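Local atomic coordinates of linoleate 11-lipoxygenase (PDB entry 5FX8), a protein that oxygenates linoleic and alpha-linolenic acids at a catalytic manganese centre, forming 11S- and 13R-hydroperoxy fatty acids, with the 11S product of linoleic acid finally converted to the 13R one. Residues A[119-122]-A[123-127]; A[285-288]-A[289-292]; A[558-561]-A[562-566]; A[572-575]-A[576-580]. All blocks are in the same frame, centred on the assembly; numbering follows the deposited sequence.

Contact 1: residues A[119-122]-A[123-127]. With NAG (2-acetamido-2-deoxy-beta-D-glucopyranose), chain K.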
loop_
_atom_site.group_PDB
_atom_site.type_symbol
_atom_site.label_atom_id
_atom_site.label_comp_id
_atom_site.label_asym_id
_atom_site.label_seq_id
_atom_site.Cartn_x
_atom_site.Cartn_y
_atom_site.Cartn_z
ATOM N N PHE A 119 11.314 17.208 9.406
ATOM C CA PHE A 119 10.924 18.563 9.779
ATOM C C PHE A 119 12.038 19.264 10.540
ATOM O O PHE A 119 12.256 20.468 10.363
ATOM C CB PHE A 119 9.644 18.531 10.612
ATOM C CG PHE A 119 9.051 19.891 10.888
ATOM C CD1 PHE A 119 8.654 20.721 9.851
ATOM C CD2 PHE A 119 8.850 20.321 12.195
ATOM C CE1 PHE A 119 8.086 21.949 10.115
ATOM C CE2 PHE A 119 8.282 21.538 12.450
ATOM C CZ PHE A 119 7.901 22.352 11.407
ATOM N N ALA A 120 12.747 18.533 11.397
ATOM C CA ALA A 120 13.866 19.157 12.079
ATOM C C ALA A 120 14.901 19.644 11.076
ATOM O O ALA A 120 15.409 20.760 11.193
ATOM C CB ALA A 120 14.473 18.185 13.082
ATOM N N ASP A 121 15.177 18.847 10.047
ATOM C CA ASP A 121 16.138 19.250 9.027
ATOM C C ASP A 121 15.670 20.483 8.254
ATOM O O ASP A 121 16.414 21.462 8.108
ATOM C CB ASP A 121 16.380 18.078 8.089
ATOM C CG ASP A 121 17.409 18.381 7.042
ATOM O OD1 ASP A 121 18.611 18.343 7.370
ATOM O OD2 ASP A 121 17.020 18.647 5.887
ATOM N N ILE A 122 14.446 20.450 7.737
ATOM C CA ILE A 122 13.943 21.586 6.974
ATOM C C ILE A 122 13.970 22.843 7.824
ATOM O O ILE A 122 14.484 23.888 7.408
ATOM C CB ILE A 122 12.529 21.293 6.455
ATOM C CG1 ILE A 122 12.565 20.120 5.484
ATOM C CG2 ILE A 122 11.968 22.476 5.785
ATOM C CD1 ILE A 122 11.232 19.844 4.878
ATOM N N THR A 123 13.412 22.759 9.029
ATOM C CA THR A 123 13.382 23.926 9.896
ATOM C C THR A 123 14.784 24.441 10.147
ATOM O O THR A 123 15.025 25.653 10.101
ATOM C CB THR A 123 12.704 23.595 11.219
ATOM O OG1 THR A 123 11.330 23.264 10.980
ATOM C CG2 THR A 123 12.797 24.781 12.145
ATOM N N SER A 124 15.731 23.534 10.376
ATOM C CA SER A 124 17.093 23.975 10.631
ATOM C C SER A 124 17.702 24.666 9.418
ATOM O O SER A 124 18.604 25.488 9.569
ATOM C CB SER A 124 17.948 22.798 11.035
ATOM O OG SER A 124 18.129 21.991 9.907
ATOM N N ARG A 125 17.254 24.339 8.215
ATOM C CA ARG A 125 17.804 24.983 7.034
ATOM C C ARG A 125 17.042 26.233 6.652
ATOM O O ARG A 125 17.231 26.752 5.548
ATOM C CB ARG A 125 17.830 24.013 5.857
ATOM C CG ARG A 125 18.812 22.882 6.010
ATOM C CD ARG A 125 18.488 21.775 5.037
ATOM N NE ARG A 125 19.415 20.654 5.144
ATOM C CZ ARG A 125 20.441 20.456 4.326
ATOM N NH1 ARG A 125 20.668 21.299 3.328
ATOM N NH2 ARG A 125 21.241 19.413 4.502
ATOM N N GLY A 126 16.186 26.728 7.527
ATOM C CA GLY A 126 15.494 27.948 7.249
ATOM C C GLY A 126 14.193 27.813 6.514
ATOM O O GLY A 126 13.589 28.833 6.187
ATOM N N GLY A 127 13.731 26.616 6.241
ATOM C CA GLY A 127 12.428 26.523 5.625
ATOM C C GLY A 127 12.498 26.635 4.113
ATOM O O GLY A 127 13.539 26.420 3.496
HETATM C C1 NAG K . 6.163 13.710 14.950
HETATM C C2 NAG K . 5.235 14.310 13.928
HETATM C C3 NAG K . 3.872 14.569 14.547
HETATM C C4 NAG K . 3.333 13.283 15.141
HETATM C C5 NAG K . 4.339 12.755 16.137
HETATM C C6 NAG K . 3.950 11.430 16.721
HETATM C C7 NAG K . 5.792 15.875 12.126
HETATM C C8 NAG K . 6.467 17.158 11.781
HETATM N N2 NAG K . 5.811 15.535 13.412
HETATM O O3 NAG K . 2.963 14.998 13.549
HETATM O O4 NAG K . 2.082 13.520 15.770
HETATM O O5 NAG K . 5.593 12.550 15.481
HETATM O O6 NAG K . 4.997 10.982 17.566
HETATM O O7 NAG K . 5.241 15.193 11.288
#
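The carbonyl oxygen of Phe119 takes two hydrogen bonds from one residue, Thr123, where the long helix 86-124 runs out into a Schellman motif. Thr123 N gives the regular helical bond to Phe119 O, at 2.9 Å, and Thr123 OG1 reaches Phe119 O from the opposite face of the carbonyl plane, at 3.0 Å. Because OG1 lies anti to the carbonyl carbon of Thr123 (chi1 -64°), it leans back along the helix and sits over the centre of one face of the Phe119 ring, with CZ 3.6 Å from OG1. That ring also packs on Val530 of helix 526-539, while Phe119 CB meets the acetamide methyl of the N-acetylglucosamine (C8). Two residues on, Asp121 O accepts both Ser124 OG and Arg125 N. The side chains of Asp121 and Arg125 form a salt bridge in which Arg125 NE alone faces the carboxylate, 3.2 Å from Asp121 OD2 and with a weak hydrogen bond to OD1, the carboxylate and guanidinium planes 49° apart. The last turn closes at Gly126, whose positive phi (89°) makes it the C-prime residue and swings the chain off the helix axis. Gly126 N bonds to Thr123 O, and Gly127 N reaches back to Ile122 O at 3.1 Å, standing above the plane of that carbonyl.

Contact 2: residues A[285-288]-A[289-292]. With MN (manganese (II) ion), chain I.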
loop_
_atom_site.group_PDB
_atom_site.type_symbol
_atom_site.label_atom_id
_atom_site.label_comp_id
_atom_site.label_asym_id
_atom_site.label_seq_id
_atom_site.Cartn_x
_atom_site.Cartn_y
_atom_site.Cartn_z
ATOM N N TYR A 285 -8.910 12.634 -7.435
ATOM C CA TYR A 285 -9.579 11.617 -8.236
ATOM C C TYR A 285 -9.029 10.233 -7.940
ATOM O O TYR A 285 -9.784 9.288 -7.723
ATOM C CB TYR A 285 -9.436 11.920 -9.725
ATOM C CG TYR A 285 -9.989 10.819 -10.612
ATOM C CD1 TYR A 285 -9.194 9.748 -11.008
ATOM C CD2 TYR A 285 -11.302 10.846 -11.048
ATOM C CE1 TYR A 285 -9.694 8.750 -11.789
ATOM C CE2 TYR A 285 -11.803 9.858 -11.841
ATOM C CZ TYR A 285 -10.993 8.812 -12.207
ATOM O OH TYR A 285 -11.479 7.812 -13.005
ATOM N N SER A 286 -7.710 10.084 -7.977
ATOM C CA SER A 286 -7.131 8.757 -7.881
ATOM C C SER A 286 -7.399 8.178 -6.509
ATOM O O SER A 286 -7.779 7.002 -6.365
ATOM C CB SER A 286 -5.638 8.824 -8.174
ATOM O OG SER A 286 -4.913 9.281 -7.060
ATOM N N GLN A 287 -7.267 9.016 -5.487
ATOM C CA GLN A 287 -7.500 8.509 -4.151
ATOM C C GLN A 287 -8.953 8.121 -3.958
ATOM O O GLN A 287 -9.250 7.190 -3.212
ATOM C CB GLN A 287 -7.040 9.522 -3.107
ATOM C CG GLN A 287 -5.528 9.683 -3.088
ATOM C CD GLN A 287 -4.782 8.378 -3.414
ATOM O OE1 GLN A 287 -4.798 7.439 -2.631
ATOM N NE2 GLN A 287 -4.138 8.329 -4.584
ATOM N N MET A 288 -9.880 8.787 -4.626
ATOM C CA MET A 288 -11.247 8.480 -4.246
ATOM C C MET A 288 -11.913 7.530 -5.214
ATOM O O MET A 288 -12.830 6.796 -4.844
ATOM C CB MET A 288 -12.032 9.774 -4.092
ATOM C CG MET A 288 -11.612 10.543 -2.865
ATOM S SD MET A 288 -11.633 9.495 -1.407
ATOM C CE MET A 288 -9.954 9.366 -1.027
ATOM N N TYR A 289 -11.458 7.501 -6.441
ATOM C CA TYR A 289 -11.930 6.467 -7.312
ATOM C C TYR A 289 -11.417 5.103 -6.882
ATOM O O TYR A 289 -12.114 4.120 -7.099
ATOM C CB TYR A 289 -11.519 6.794 -8.740
ATOM C CG TYR A 289 -12.007 5.793 -9.750
ATOM C CD1 TYR A 289 -13.297 5.858 -10.248
ATOM C CD2 TYR A 289 -11.177 4.797 -10.214
ATOM C CE1 TYR A 289 -13.742 4.957 -11.173
ATOM C CE2 TYR A 289 -11.611 3.887 -11.149
ATOM C CZ TYR A 289 -12.898 3.967 -11.627
ATOM O OH TYR A 289 -13.343 3.051 -12.561
ATOM N N HIS A 290 -10.216 5.004 -6.277
ATOM C CA HIS A 290 -9.730 3.650 -5.971
ATOM C C HIS A 290 -10.505 2.970 -4.856
ATOM O O HIS A 290 -10.316 1.767 -4.630
ATOM C CB HIS A 290 -8.239 3.644 -5.623
ATOM C CG HIS A 290 -7.942 3.666 -4.155
ATOM N ND1 HIS A 290 -8.028 4.818 -3.415
ATOM C CD2 HIS A 290 -7.516 2.701 -3.300
ATOM C CE1 HIS A 290 -7.697 4.560 -2.163
ATOM N NE2 HIS A 290 -7.384 3.281 -2.064
ATOM N N VAL A 291 -11.357 3.705 -4.143
ATOM C CA VAL A 291 -12.308 3.074 -3.239
ATOM C C VAL A 291 -13.024 1.936 -3.950
ATOM O O VAL A 291 -13.249 0.864 -3.375
ATOM C CB VAL A 291 -13.280 4.133 -2.706
ATOM C CG1 VAL A 291 -14.336 3.526 -1.822
ATOM C CG2 VAL A 291 -12.506 5.127 -1.947
ATOM N N LEU A 292 -13.316 2.130 -5.237
ATOM C CA LEU A 292 -13.958 1.098 -6.037
ATOM C C LEU A 292 -13.028 -0.091 -6.279
ATOM O O LEU A 292 -13.485 -1.241 -6.319
ATOM C CB LEU A 292 -14.454 1.715 -7.343
ATOM C CG LEU A 292 -15.601 2.730 -7.254
ATOM C CD1 LEU A 292 -15.925 3.299 -8.592
ATOM C CD2 LEU A 292 -16.776 2.005 -6.821
HETATM MN MN MN I . -6.320 1.414 -0.901
HETATM O O HOH W 1 -7.136 3.041 0.709
#
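This is a local, buried contact along successive turns of helix 268-305, near the centre of the chain, where the helix slackens at a manganese ligand. Val291 N and Leu292 N skip the usual carbonyl four residues back and turn to the one three back, Val291 only weakly, leaving the carbonyl of Gln287 to a side chain: His290 ND1 donates to Gln287 O at 2.7 Å, with the oxygen near the ring plane. The imidazole's far nitrogen, His290 NE2, binds the manganese ion at 2.4 Å. His294, His478, Asn482, the carboxyl end of Val618 and a water complete the set. The Gln287 amide, hydrogen-bonded through NE2 to the backbone of Met481, is a second-shell partner of Asn482, whose ND2 bonds weakly to Gln287 OE1. Farther round the helix Tyr285 and Tyr289 point the same way, their planes 7° apart but slid so that the rings barely overlap. Tyr289 CB lies over the Tyr285 face, 4.2 Å from its ring centroid, and Tyr285 OH stands above the Tyr289 ring. Held at both nitrogens, the imidazole should rotate little and keep NE2 turned to the metal, whose bound water forms the catalytic base for hydrogen abstraction.

Contact 3: residues A[558-561]-A[562-566]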
loop_
_atom_site.group_PDB
_atom_site.type_symbol
_atom_site.label_atom_id
_atom_site.label_comp_id
_atom_site.label_asym_id
_atom_site.label_seq_id
_atom_site.Cartn_x
_atom_site.Cartn_y
_atom_site.Cartn_z
ATOM N N PRO A 558 1.593 -21.630 2.115
ATOM C CA PRO A 558 1.783 -23.062 2.411
ATOM C C PRO A 558 0.506 -23.882 2.431
ATOM O O PRO A 558 0.523 -25.023 1.971
ATOM C CB PRO A 558 2.459 -23.025 3.780
ATOM C CG PRO A 558 3.169 -21.707 3.792
ATOM C CD PRO A 558 2.226 -20.772 3.126
ATOM N N ASP A 559 -0.598 -23.349 2.937
ATOM C CA ASP A 559 -1.833 -24.125 2.953
ATOM C C ASP A 559 -2.405 -24.321 1.559
ATOM O O ASP A 559 -3.062 -25.333 1.299
ATOM C CB ASP A 559 -2.848 -23.452 3.855
ATOM C CG ASP A 559 -2.324 -23.276 5.268
ATOM O OD1 ASP A 559 -1.512 -24.123 5.726
ATOM O OD2 ASP A 559 -2.714 -22.287 5.927
ATOM N N LEU A 560 -2.177 -23.373 0.655
ATOM C CA LEU A 560 -2.668 -23.538 -0.701
ATOM C C LEU A 560 -1.789 -24.517 -1.476
ATOM O O LEU A 560 -2.296 -25.355 -2.226
ATOM C CB LEU A 560 -2.737 -22.182 -1.396
ATOM C CG LEU A 560 -3.715 -21.117 -0.921
ATOM C CD1 LEU A 560 -3.557 -19.921 -1.794
ATOM C CD2 LEU A 560 -5.089 -21.620 -1.054
ATOM N N LEU A 561 -0.475 -24.462 -1.268
ATOM C CA LEU A 561 0.411 -25.461 -1.847
ATOM C C LEU A 561 0.173 -26.866 -1.280
ATOM O O LEU A 561 0.388 -27.861 -1.976
ATOM C CB LEU A 561 1.852 -25.044 -1.616
ATOM C CG LEU A 561 2.358 -23.859 -2.390
ATOM C CD1 LEU A 561 3.714 -23.554 -1.883
ATOM C CD2 LEU A 561 2.413 -24.244 -3.835
ATOM N N ALA A 562 -0.249 -26.979 -0.027
ATOM C CA ALA A 562 -0.479 -28.283 0.561
ATOM C C ALA A 562 -1.845 -28.865 0.223
ATOM O O ALA A 562 -2.015 -30.087 0.288
ATOM C CB ALA A 562 -0.320 -28.211 2.069
ATOM N N GLY A 563 -2.808 -28.050 -0.150
ATOM C CA GLY A 563 -4.136 -28.580 -0.291
ATOM C C GLY A 563 -4.693 -28.555 -1.689
ATOM O O GLY A 563 -5.831 -28.967 -1.875
ATOM N N ASN A 564 -3.922 -28.111 -2.684
ATOM C CA ASN A 564 -4.456 -27.902 -4.022
ATOM C C ASN A 564 -4.017 -28.899 -5.091
ATOM O O ASN A 564 -4.742 -29.064 -6.074
ATOM C CB ASN A 564 -4.123 -26.496 -4.505
ATOM C CG ASN A 564 -5.263 -25.517 -4.259
ATOM O OD1 ASN A 564 -6.386 -25.725 -4.712
ATOM N ND2 ASN A 564 -4.982 -24.469 -3.500
ATOM N N GLY A 565 -2.887 -29.574 -4.972
ATOM C CA GLY A 565 -2.567 -30.530 -6.008
ATOM C C GLY A 565 -1.386 -30.112 -6.845
ATOM O O GLY A 565 -1.064 -28.936 -6.944
ATOM N N PRO A 566 -0.719 -31.080 -7.470
ATOM C CA PRO A 566 0.583 -30.794 -8.103
ATOM C C PRO A 566 0.554 -29.682 -9.125
ATOM O O PRO A 566 1.490 -28.872 -9.188
ATOM C CB PRO A 566 0.940 -32.135 -8.757
ATOM C CG PRO A 566 0.224 -33.121 -7.974
ATOM C CD PRO A 566 -1.073 -32.499 -7.581
#
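Leu560 and Asn564 lie side by side and point the same way at the C-terminal end of the short helix 558-563, just before a tight corner that leads into helix 566-587. At that corner Gly565, with a positive phi of 111° that side-chain-bearing residues seldom adopt, reverses the chain and occupies the N-cap position of the next helix. The amide of Asn564 folds back along the helix it has just left, its chi1 of -96° lying off the usual staggered positions: ND2 donates to the carbonyl oxygen of Leu560, with Asn564 ND2 to Leu560 O at 3.1 Å. The donor approaches from the side of that carbonyl rather than end-on, the angle at the oxygen being 114°, and the oxygen in turn sits a little out of the amide plane. The same ND2 rests against the leucine, 3.8 Å from Leu560 CD2, so one nitrogen joins a polar bond to van der Waals packing. Both side chains also touch Tyr47, near the modelled start of the chain, and Leu560 reaches Tyr568 of the following helix. Leu561 leaves the helix roughly at right angles to Leu560 and touches Tyr568, Ala569 and Asn572, packing against the start of helix 566-587. Backbone bonding fades through the turn. Ala562 N still makes a sound bond to Pro558 O at 2.9 Å, but the N-H of Gly563 is shared weakly between Asp559 O and Leu560 O.

Contact 4: residues A[572-575]-A[576-580]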
loop_
_atom_site.group_PDB
_atom_site.type_symbol
_atom_site.label_atom_id
_atom_site.label_comp_id
_atom_site.label_asym_id
_atom_site.label_seq_id
_atom_site.Cartn_x
_atom_site.Cartn_y
_atom_site.Cartn_z
ATOM N N ASN A 572 2.429 -22.248 -9.584
ATOM C CA ASN A 572 3.031 -21.321 -8.647
ATOM C C ASN A 572 4.503 -21.097 -8.936
ATOM O O ASN A 572 4.983 -19.966 -8.849
ATOM C CB ASN A 572 2.871 -21.812 -7.220
ATOM C CG ASN A 572 3.536 -20.882 -6.240
ATOM O OD1 ASN A 572 3.197 -19.711 -6.181
ATOM N ND2 ASN A 572 4.481 -21.384 -5.474
ATOM N N ALA A 573 5.249 -22.157 -9.230
ATOM C CA ALA A 573 6.667 -21.974 -9.483
ATOM C C ALA A 573 6.890 -21.224 -10.780
ATOM O O ALA A 573 7.799 -20.394 -10.879
ATOM C CB ALA A 573 7.375 -23.324 -9.514
ATOM N N ARG A 574 6.074 -21.498 -11.789
ATOM C CA ARG A 574 6.214 -20.718 -13.004
ATOM C C ARG A 574 5.885 -19.250 -12.745
ATOM O O ARG A 574 6.524 -18.355 -13.307
ATOM C CB ARG A 574 5.339 -21.300 -14.096
ATOM C CG ARG A 574 5.363 -20.545 -15.405
ATOM C CD ARG A 574 6.724 -20.475 -16.058
ATOM N NE ARG A 574 6.665 -19.815 -17.368
ATOM C CZ ARG A 574 6.443 -20.454 -18.529
ATOM N NH1 ARG A 574 6.250 -21.767 -18.562
ATOM N NH2 ARG A 574 6.398 -19.772 -19.664
ATOM N N PHE A 575 4.911 -18.988 -11.869
ATOM C CA PHE A 575 4.540 -17.610 -11.568
ATOM C C PHE A 575 5.648 -16.894 -10.812
ATOM O O PHE A 575 5.927 -15.728 -11.083
ATOM C CB PHE A 575 3.231 -17.586 -10.785
ATOM C CG PHE A 575 2.792 -16.214 -10.384
ATOM C CD1 PHE A 575 2.214 -15.355 -11.308
ATOM C CD2 PHE A 575 2.942 -15.779 -9.076
ATOM C CE1 PHE A 575 1.804 -14.088 -10.923
ATOM C CE2 PHE A 575 2.523 -14.508 -8.687
ATOM C CZ PHE A 575 1.961 -13.667 -9.602
ATOM N N VAL A 576 6.308 -17.595 -9.894
ATOM C CA VAL A 576 7.444 -17.030 -9.188
ATOM C C VAL A 576 8.580 -16.702 -10.139
ATOM O O VAL A 576 9.255 -15.676 -9.994
ATOM C CB VAL A 576 7.896 -17.998 -8.091
ATOM C CG1 VAL A 576 9.246 -17.598 -7.557
ATOM C CG2 VAL A 576 6.871 -17.991 -7.021
ATOM N N GLU A 577 8.840 -17.566 -11.109
ATOM C CA GLU A 577 9.916 -17.216 -12.024
ATOM C C GLU A 577 9.507 -16.066 -12.951
ATOM O O GLU A 577 10.326 -15.179 -13.236
ATOM C CB GLU A 577 10.371 -18.450 -12.807
ATOM C CG GLU A 577 11.318 -18.165 -13.991
ATOM C CD GLU A 577 12.717 -17.572 -13.634
ATOM O OE1 GLU A 577 12.806 -16.420 -13.126
ATOM O OE2 GLU A 577 13.739 -18.250 -13.924
ATOM N N ASP A 578 8.252 -16.049 -13.417
ATOM C CA ASP A 578 7.811 -14.997 -14.334
ATOM C C ASP A 578 7.879 -13.629 -13.675
ATOM O O ASP A 578 8.402 -12.669 -14.257
ATOM C CB ASP A 578 6.386 -15.238 -14.812
ATOM C CG ASP A 578 6.249 -16.425 -15.725
ATOM O OD1 ASP A 578 7.270 -17.017 -16.168
ATOM O OD2 ASP A 578 5.081 -16.766 -16.010
ATOM N N THR A 579 7.330 -13.520 -12.461
ATOM C CA THR A 579 7.408 -12.273 -11.723
ATOM C C THR A 579 8.829 -11.962 -11.272
ATOM O O THR A 579 9.132 -10.802 -10.998
ATOM C CB THR A 579 6.459 -12.289 -10.521
ATOM O OG1 THR A 579 6.794 -13.358 -9.637
ATOM C CG2 THR A 579 5.024 -12.441 -10.970
ATOM N N GLY A 580 9.719 -12.946 -11.208
ATOM C CA GLY A 580 11.118 -12.614 -11.026
ATOM C C GLY A 580 11.678 -11.870 -12.220
ATOM O O GLY A 580 12.390 -10.872 -12.072
#
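Regular alpha-helical bonds run without a break from 572 to 580 on helix 566-587, each from an N-H to the carbonyl four residues back, as in Asp578 N to Arg574 O at 2.9 Å. Two side-chain pairs, each spaced by one turn, flank this backbone. On one side Arg574 and Asp578 form a salt bridge through a single contact, Arg574 NE to Asp578 OD1 at 3.1 Å. The oxygen lies in the guanidinium plane and uses its syn lone pair, yet the carboxylate stands almost perpendicular to the guanidinium, 89° between planes, so a single carboxylate oxygen meets the guanidinium edge. The arginine gets there by a bend at chi2 (61°) that brings its CD alongside the acid, 3.5 Å from Asp578 OD1. Arg410 of helix 396-420 makes a long, weak ion pair with Asp578 as well, so two arginines gather round this acid; Arg574 also packs on Ala256 of the zonadhesin chain. Round the helix, in a buried position, Thr579 lays its methyl over one face of the Phe575 ring, offset toward its rim, a CH-pi contact with CG2 3.8 Å from the ring centroid. The ring also meets Phe555 edge-to-face and packs on Ile408, so Phe575 joins the helix to helix 396-420 and to the loop before helix 558-563. The threonine hydroxyl, also weakly hydrogen-bonded by Arg552, turns back to its own helix: Thr579 OG1 and Thr579 N reach Phe575 O from opposite faces of its carbonyl plane, OG1 at 2.9 Å and N at 3.0 Å.

All four contacts are local, strung in series along the chain and within the lipoxygenase fold. Contact 1 ends helix 86-124 at the periphery, its centre about 33 Å from that of contact 2, which lies near the middle of the chain on helix 268-305 beside the manganese. Contacts 3 and 4 belong to consecutive helices, 558-563 and 566-587, with centres about 16 Å apart. They touch where Leu561 CD2 meets Asn572 ND2 at 3.9 Å. Contact 4 still lies about 30 Å, centre to centre, from contact 2. Only contact 2 holds a metal ligand; contacts 1 and 3 lie at helix ends and contact 4 within a helix, away from the metal site.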